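Local coordinates for Lin1944 protein (PDB 3D7L) that is of unknown function but, as a member of the short-chain dehydrogenase/reductase family, is probably an oxidoreductase, at residues Glu80-Thr85 and Ala128-Gly133; Ala69-Leu74 and Glu168-Gly173; Gly91-Leu96 and Phe110-Gly115. All coordinates share one frame; numbering follows the deposited sequence.

Helix 79-100 links two of the contacts: its first turns meet helix 126-142 in contact 1, and its middle lies against strand 108-113 in contact 3, the two centres being about 13 Å apart. Contact 2 lies nearer the surface, about 13 Å from contact 1 and 21 Å from contact 3 between centres. It joins contact 1 directly, since Thr70 OG1 bonds to Lys81 O at 2.7 Å and Ala69 CB packs on Ala128 CB. Contacts 1 and 3 also meet where Asn132 ND2 makes a weak bond to Gly115 O. Along the chain, contact 3 lies inside the loop closed by contact 1, and contact 1 inside that closed by contact 2. All three touch the second subunit.

Contact 1 (Glu80-Thr85 and Ala128-Gly133); sequences EKNAVT and AAMANG
Thr85 OG1 is hydrogen-bonded to two groups, the backbone N of Thr70 and the hydroxyl of Ser127, while the methyl of the same side chain reaches over to helix 126-142. The first torsion makes this division: with chi1 at -52°, OG1 lies beside the backbone N of Thr85, and CG2, placed anti to that nitrogen, faces the other segment. There CG2 meets Ala131 CB at 3.6 Å and Met130 CE at the same distance. Threonine suits the place because one branch satisfies polar neighbours and the other is hydrocarbon. Ala131, with a single methyl, meets Thr85 CG2 where the CA atoms of the two residues lie 6.8 Å apart.

Met130, which carries selenium in the crystal, spans the wider part of the gap. Its CG stands anti to the backbone N, and the chain runs out nearly straight before bending at chi3 (64°), which carries CE back toward Thr85. The amide of Asn82 comes from the opposite direction; its OD1 lies 3.5 Å from Met130 SE and its ND2 3.8 Å from Met130 CE. This is van der Waals packing of a polarisable side chain against a flat amide. Met130 also packs on Ile86 and Leu90, further along helix 79-100.

The axes of the short segments approach to 10.2 Å and cross at -35°, a spacing bridged by Met130 and, where the backbones come nearest, by the methyls of Thr85 and Ala131. Asn82 and Met130 also pack on Leu98 and Ile94 of the second subunit, so the contact continues across the dimer boundary. Pairing of these two helices with their counterparts is consistent with the four-helix bundle by which many short-chain dehydrogenases/reductases associate.

Contact 2 (Ala69-Leu74 and Glu168-Gly173); sequences ATFSPL and EPFFEG
The backbones at Phe71 and Phe170 stay well separated, with their CA atoms 10.3 Å apart, and two aromatic side chains bridge the distance. Residues 69-74 run in an irregular, mostly extended course, whereas the chain at Glu168-Phe170 is wound into a 3-10 turn, with Phe171 N bonded to Glu168 O at 3.0 Å.

Phe71 reaches outward because its CG is anti to the backbone N (chi1 -167°). Its leading edge, CE1 and CZ, points at one face of Phe170 in a T-shaped stack. The ring centroids are 5.0 Å apart and the planes stand at 78°. Within this pair, Phe71 CE1 comes to 3.4 Å from Phe170 CD1, displaced from the ring centre toward the rim, while CZ lies over the CG side. In such a geometry the positively polarised C-H edge of one ring faces the electron-rich surface of the other. Pro169 CB lies over the opposite face of Phe170.

In the Rossmann-type fold these loops follow strands 59-64 and 151-157, the second after the intervening helix 164-167. Both extend from the side of the parallel sheet where its strands end, the side on which enzymes of this family usually hold cofactor and substrate. Gln124, from a third loop, donates through NE2 to Phe71 O and packs on Phe170.

Farther along, Ser72 OG bonds to Pro73 O at 2.9 Å, its donor tilted from the carbonyl plane, a local bond between neighbouring residues of the first loop. At Leu74 the backbone N is hydrogen-bonded to Glu145 OE2 of the second subunit.

Contact 3 (Gly91-Leu96 and Phe110-Gly115); sequences GGQINL and FTLTTG
Strand 59-64, helix 79-100 and strand 108-113 form a beta-alpha-beta crossover, and Gln93 and Thr113 lock its helix to its second strand. The short segments run almost exactly antiparallel, at 179°, with their axes 9.4 Å apart. Gln93 is extended beyond CG, so its amide spans this gap and meets the backbone of Thr113 at two points. Its OE1 accepts the N-H of Thr113 at 2.9 Å, on a lone pair in the carbonyl plane, and its NE2 donates to Thr113 O at 2.8 Å, with an N-H...O angle of 175°. The acceptor lies in the amide plane of Gln93, so the pair of bonds fixes the rotation of the terminal group. Glutamine suits the place because it offers one acceptor and one donor side by side, matching the N-H and C=O of a single residue.

Each end of the amide has a further partner: Ser64 OG bonds to OE1, and Lys89 O accepts from NE2. Ser64 O also receives Thr113 OG1, so OE1 and NE2 of Gln93 and OG1 of Thr113, all buried, each have partners. Two residues earlier, the backbone of Thr111 is hydrogen-bonded to Ile62 and Ser64 of the neighbouring strand 59-64.

The remaining contacts are carbon-to-oxygen packing. Leu112 CB lies 3.9 Å from Gln93 OE1, beside the acceptor, while the leucine also rests on Val135 of helix 126-142. Farther along, Phe110 CE1 approaches Leu96 O at 3.7 Å; that carbonyl is already hydrogen-bonded to Tyr53 OH. A crossover helix packed antiparallel on the strand that follows it, here bonded to it through a side-chain amide, is part of the beta-alpha-beta unit from which the Rossmann-type fold is built.

Contact 1 (Glu80-Thr85 and Ala128-Gly133)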
# COMPACT_ATOMS: atom_id res chain seq x y z
N GLU D 80 5.75 -6.40 -14.17
CA GLU D 80 5.19 -7.76 -14.20
C GLU D 80 5.44 -8.48 -12.88
O GLU D 80 4.53 -9.08 -12.34
CB GLU D 80 5.78 -8.59 -15.35
CG GLU D 80 5.31 -8.17 -16.74
CD GLU D 80 6.09 -6.98 -17.33
OE1 GLU D 80 6.90 -6.35 -16.60
OE2 GLU D 80 5.90 -6.69 -18.53
N LYS D 81 6.67 -8.38 -12.37
CA LYS D 81 7.03 -9.01 -11.09
C LYS D 81 6.26 -8.41 -9.94
O LYS D 81 5.80 -9.11 -9.04
CB LYS D 81 8.54 -8.91 -10.84
CG LYS D 81 9.32 -9.92 -11.63
CD LYS D 81 10.81 -9.75 -11.47
CE LYS D 81 11.48 -10.40 -12.66
NZ LYS D 81 12.91 -10.05 -12.77
N ASN D 82 6.08 -7.10 -9.99
CA ASN D 82 5.42 -6.36 -8.93
C ASN D 82 3.89 -6.63 -8.91
O ASN D 82 3.25 -6.56 -7.86
CB ASN D 82 5.74 -4.87 -9.09
CG ASN D 82 5.48 -4.08 -7.83
OD1 ASN D 82 4.79 -3.06 -7.87
ND2 ASN D 82 6.06 -4.50 -6.71
N ALA D 83 3.35 -6.94 -10.08
CA ALA D 83 1.94 -7.31 -10.28
C ALA D 83 1.54 -8.55 -9.52
O ALA D 83 0.37 -8.72 -9.16
CB ALA D 83 1.66 -7.51 -11.79
N VAL D 84 2.51 -9.43 -9.29
CA VAL D 84 2.26 -10.65 -8.51
C VAL D 84 1.95 -10.28 -7.05
O VAL D 84 0.93 -10.69 -6.50
CB VAL D 84 3.47 -11.66 -8.64
CG1 VAL D 84 3.17 -12.93 -7.88
CG2 VAL D 84 3.76 -11.99 -10.12
N THR D 85 2.82 -9.47 -6.44
CA THR D 85 2.54 -8.94 -5.10
C THR D 85 1.15 -8.30 -5.05
O THR D 85 0.34 -8.58 -4.15
CB THR D 85 3.55 -7.87 -4.73
OG1 THR D 85 4.85 -8.40 -4.93
CG2 THR D 85 3.38 -7.44 -3.23
N ALA D 128 7.35 -6.24 -1.07
CA ALA D 128 6.64 -6.65 0.15
C ALA D 128 6.33 -5.43 1.06
O ALA D 128 5.24 -5.31 1.65
CB ALA D 128 7.45 -7.72 0.89
N ALA D 129 7.28 -4.49 1.14
CA ALA D 129 7.07 -3.22 1.84
C ALA D 129 5.79 -2.50 1.35
O ALA D 129 4.92 -2.15 2.15
CB ALA D 129 8.30 -2.31 1.65
N MSE D 130 5.70 -2.29 0.03
CA MSE D 130 4.47 -1.80 -0.63
C MSE D 130 3.19 -2.48 -0.16
O MSE D 130 2.24 -1.82 0.28
CB MSE D 130 4.60 -1.96 -2.15
CG MSE D 130 3.44 -1.40 -2.99
SE MSE D 130 3.41 -2.16 -4.83
CE MSE D 130 3.07 -4.01 -4.42
N ALA D 131 3.16 -3.82 -0.28
CA ALA D 131 2.01 -4.62 0.12
C ALA D 131 1.68 -4.36 1.58
O ALA D 131 0.53 -4.14 1.92
CB ALA D 131 2.28 -6.11 -0.10
N ASN D 132 2.69 -4.42 2.44
CA ASN D 132 2.47 -4.21 3.89
C ASN D 132 1.92 -2.82 4.23
O ASN D 132 1.01 -2.69 5.06
CB ASN D 132 3.74 -4.49 4.70
CG ASN D 132 4.18 -5.93 4.60
OD1 ASN D 132 3.42 -6.79 4.14
ND2 ASN D 132 5.44 -6.18 4.96
N GLY D 133 2.50 -1.79 3.62
CA GLY D 133 2.01 -0.43 3.79
C GLY D 133 0.58 -0.27 3.31
O GLY D 133 -0.25 0.37 3.97

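Contact 2 (Ala69-Leu74 and Glu168-Gly173)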
# COMPACT_ATOMS: atom_id res chain seq x y z
N ALA D 69 4.43 -11.96 -1.79
CA ALA D 69 5.05 -10.76 -2.35
C ALA D 69 6.34 -11.14 -3.07
O ALA D 69 7.16 -11.89 -2.51
CB ALA D 69 5.36 -9.74 -1.25
N THR D 70 6.53 -10.62 -4.28
CA THR D 70 7.81 -10.76 -4.98
C THR D 70 8.96 -10.24 -4.13
O THR D 70 8.87 -9.12 -3.59
CB THR D 70 7.78 -10.03 -6.34
OG1 THR D 70 6.92 -10.73 -7.23
CG2 THR D 70 9.16 -9.98 -6.97
N PHE D 71 10.01 -11.05 -4.03
CA PHE D 71 11.22 -10.76 -3.26
C PHE D 71 12.40 -10.65 -4.23
O PHE D 71 13.23 -11.54 -4.33
CB PHE D 71 11.44 -11.88 -2.23
CG PHE D 71 12.47 -11.58 -1.16
CD1 PHE D 71 13.64 -12.33 -1.09
CD2 PHE D 71 12.24 -10.59 -0.19
CE1 PHE D 71 14.60 -12.10 -0.08
CE2 PHE D 71 13.19 -10.34 0.84
CZ PHE D 71 14.38 -11.10 0.88
N SER D 72 12.43 -9.53 -4.96
CA SER D 72 13.42 -9.25 -6.01
C SER D 72 14.24 -7.97 -5.68
O SER D 72 13.70 -7.03 -5.10
CB SER D 72 12.68 -9.04 -7.34
OG SER D 72 13.48 -8.35 -8.31
N PRO D 73 15.53 -7.93 -6.06
CA PRO D 73 16.27 -6.68 -6.01
C PRO D 73 15.52 -5.60 -6.77
O PRO D 73 14.88 -5.91 -7.80
CB PRO D 73 17.57 -7.00 -6.76
CG PRO D 73 17.74 -8.45 -6.59
CD PRO D 73 16.37 -9.04 -6.56
N LEU D 74 15.59 -4.37 -6.27
CA LEU D 74 14.90 -3.23 -6.88
C LEU D 74 15.14 -3.05 -8.38
O LEU D 74 14.19 -2.84 -9.15
CB LEU D 74 15.24 -1.91 -6.17
CG LEU D 74 14.61 -0.66 -6.81
CD1 LEU D 74 13.06 -0.68 -6.66
CD2 LEU D 74 15.22 0.63 -6.22
N GLU D 168 17.88 -15.78 7.53
CA GLU D 168 19.00 -14.98 8.07
C GLU D 168 19.89 -14.19 7.07
O GLU D 168 20.22 -13.04 7.33
CB GLU D 168 19.89 -15.75 9.05
CG GLU D 168 20.62 -14.75 9.93
CD GLU D 168 22.07 -15.03 10.07
OE1 GLU D 168 22.85 -14.43 9.29
OE2 GLU D 168 22.42 -15.85 10.96
N PRO D 169 20.29 -14.81 5.94
CA PRO D 169 21.11 -14.07 4.96
C PRO D 169 20.48 -12.75 4.46
O PRO D 169 21.20 -11.85 4.01
CB PRO D 169 21.23 -15.05 3.79
CG PRO D 169 21.15 -16.39 4.45
CD PRO D 169 20.08 -16.21 5.51
N PHE D 170 19.16 -12.66 4.56
CA PHE D 170 18.41 -11.49 4.08
C PHE D 170 18.09 -10.48 5.17
O PHE D 170 17.66 -9.37 4.86
CB PHE D 170 17.11 -11.94 3.36
CG PHE D 170 17.36 -12.85 2.21
CD1 PHE D 170 17.82 -12.34 1.01
CD2 PHE D 170 17.23 -14.24 2.37
CE1 PHE D 170 18.10 -13.19 -0.06
CE2 PHE D 170 17.52 -15.10 1.31
CZ PHE D 170 17.96 -14.58 0.09
N PHE D 171 18.29 -10.88 6.43
CA PHE D 171 17.89 -10.08 7.59
C PHE D 171 19.06 -10.00 8.57
O PHE D 171 18.88 -10.12 9.79
CB PHE D 171 16.70 -10.74 8.28
CG PHE D 171 15.38 -10.53 7.58
CD1 PHE D 171 14.93 -11.44 6.66
CD2 PHE D 171 14.59 -9.43 7.89
CE1 PHE D 171 13.69 -11.25 6.02
CE2 PHE D 171 13.36 -9.21 7.26
CZ PHE D 171 12.90 -10.14 6.33
N GLU D 172 20.26 -9.82 8.04
CA GLU D 172 21.46 -9.86 8.90
C GLU D 172 21.39 -8.79 10.00
O GLU D 172 21.05 -7.63 9.74
CB GLU D 172 22.73 -9.71 8.06
CG GLU D 172 23.00 -10.92 7.18
CD GLU D 172 24.08 -10.66 6.17
OE1 GLU D 172 23.88 -9.81 5.28
OE2 GLU D 172 25.14 -11.31 6.26
N GLY D 173 21.66 -9.18 11.24
CA GLY D 173 21.58 -8.22 12.35
C GLY D 173 20.18 -8.00 12.92
O GLY D 173 20.01 -7.26 13.88

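Contact 3 (Gly91-Leu96 and Phe110-Gly115)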
# COMPACT_ATOMS: atom_id res chain seq x y z
N GLY D 91 -3.57 -7.28 -2.94
CA GLY D 91 -4.93 -7.29 -3.46
C GLY D 91 -5.71 -8.48 -2.99
O GLY D 91 -6.91 -8.38 -2.82
N GLY D 92 -5.03 -9.62 -2.81
CA GLY D 92 -5.65 -10.83 -2.31
C GLY D 92 -6.19 -10.64 -0.91
O GLY D 92 -7.35 -10.96 -0.67
N GLN D 93 -5.38 -10.09 0.00
CA GLN D 93 -5.85 -9.86 1.38
C GLN D 93 -6.96 -8.80 1.44
O GLN D 93 -7.92 -8.93 2.22
CB GLN D 93 -4.71 -9.47 2.31
CG GLN D 93 -3.69 -10.54 2.59
CD GLN D 93 -2.89 -10.20 3.85
OE1 GLN D 93 -3.20 -10.68 4.94
NE2 GLN D 93 -1.86 -9.34 3.70
N ILE D 94 -6.86 -7.77 0.62
CA ILE D 94 -7.88 -6.72 0.64
C ILE D 94 -9.21 -7.23 0.10
O ILE D 94 -10.27 -6.96 0.70
CB ILE D 94 -7.36 -5.39 -0.01
CG1 ILE D 94 -6.36 -4.73 0.98
CG2 ILE D 94 -8.52 -4.44 -0.31
CD1 ILE D 94 -5.50 -3.64 0.43
N ASN D 95 -9.14 -8.02 -0.96
CA ASN D 95 -10.32 -8.67 -1.53
C ASN D 95 -11.00 -9.60 -0.56
O ASN D 95 -12.23 -9.68 -0.54
CB ASN D 95 -10.00 -9.34 -2.88
CG ASN D 95 -9.80 -8.30 -4.00
OD1 ASN D 95 -10.09 -7.13 -3.81
ND2 ASN D 95 -9.30 -8.73 -5.16
N LEU D 96 -10.24 -10.27 0.30
CA LEU D 96 -10.89 -11.07 1.35
C LEU D 96 -11.78 -10.20 2.24
O LEU D 96 -12.79 -10.67 2.77
CB LEU D 96 -9.89 -11.83 2.22
CG LEU D 96 -8.98 -12.88 1.59
CD1 LEU D 96 -7.98 -13.26 2.66
CD2 LEU D 96 -9.71 -14.12 1.02
N PHE D 110 -12.03 -8.68 11.15
CA PHE D 110 -11.00 -9.11 10.20
C PHE D 110 -9.61 -8.93 10.84
O PHE D 110 -9.38 -7.93 11.51
CB PHE D 110 -11.01 -8.25 8.93
CG PHE D 110 -12.19 -8.46 8.05
CD1 PHE D 110 -12.24 -9.51 7.15
CD2 PHE D 110 -13.26 -7.57 8.09
CE1 PHE D 110 -13.33 -9.71 6.31
CE2 PHE D 110 -14.37 -7.76 7.24
CZ PHE D 110 -14.38 -8.82 6.35
N THR D 111 -8.70 -9.87 10.62
CA THR D 111 -7.29 -9.64 10.98
C THR D 111 -6.42 -9.95 9.76
O THR D 111 -6.51 -11.04 9.20
CB THR D 111 -6.83 -10.48 12.15
OG1 THR D 111 -7.78 -10.36 13.20
CG2 THR D 111 -5.46 -10.05 12.64
N LEU D 112 -5.59 -8.98 9.35
CA LEU D 112 -4.76 -9.14 8.14
C LEU D 112 -3.28 -9.16 8.48
O LEU D 112 -2.88 -8.62 9.50
CB LEU D 112 -5.07 -8.01 7.16
CG LEU D 112 -6.18 -8.14 6.11
CD1 LEU D 112 -7.32 -9.15 6.40
CD2 LEU D 112 -6.72 -6.73 5.68
N THR D 113 -2.43 -9.75 7.63
CA THR D 113 -1.00 -9.81 7.99
C THR D 113 -0.18 -8.82 7.17
O THR D 113 -0.36 -8.72 5.98
CB THR D 113 -0.40 -11.24 7.84
OG1 THR D 113 -1.13 -12.16 8.65
CG2 THR D 113 1.07 -11.26 8.25
N THR D 114 0.71 -8.07 7.84
CA THR D 114 1.61 -7.16 7.14
C THR D 114 3.07 -7.66 7.34
O THR D 114 3.39 -8.79 6.95
CB THR D 114 1.39 -5.69 7.61
OG1 THR D 114 1.45 -5.64 9.03
CG2 THR D 114 0.01 -5.16 7.19
N GLY D 115 3.94 -6.84 7.94
CA GLY D 115 5.33 -7.24 8.16
C GLY D 115 6.29 -6.08 8.36
O GLY D 115 6.08 -4.97 7.84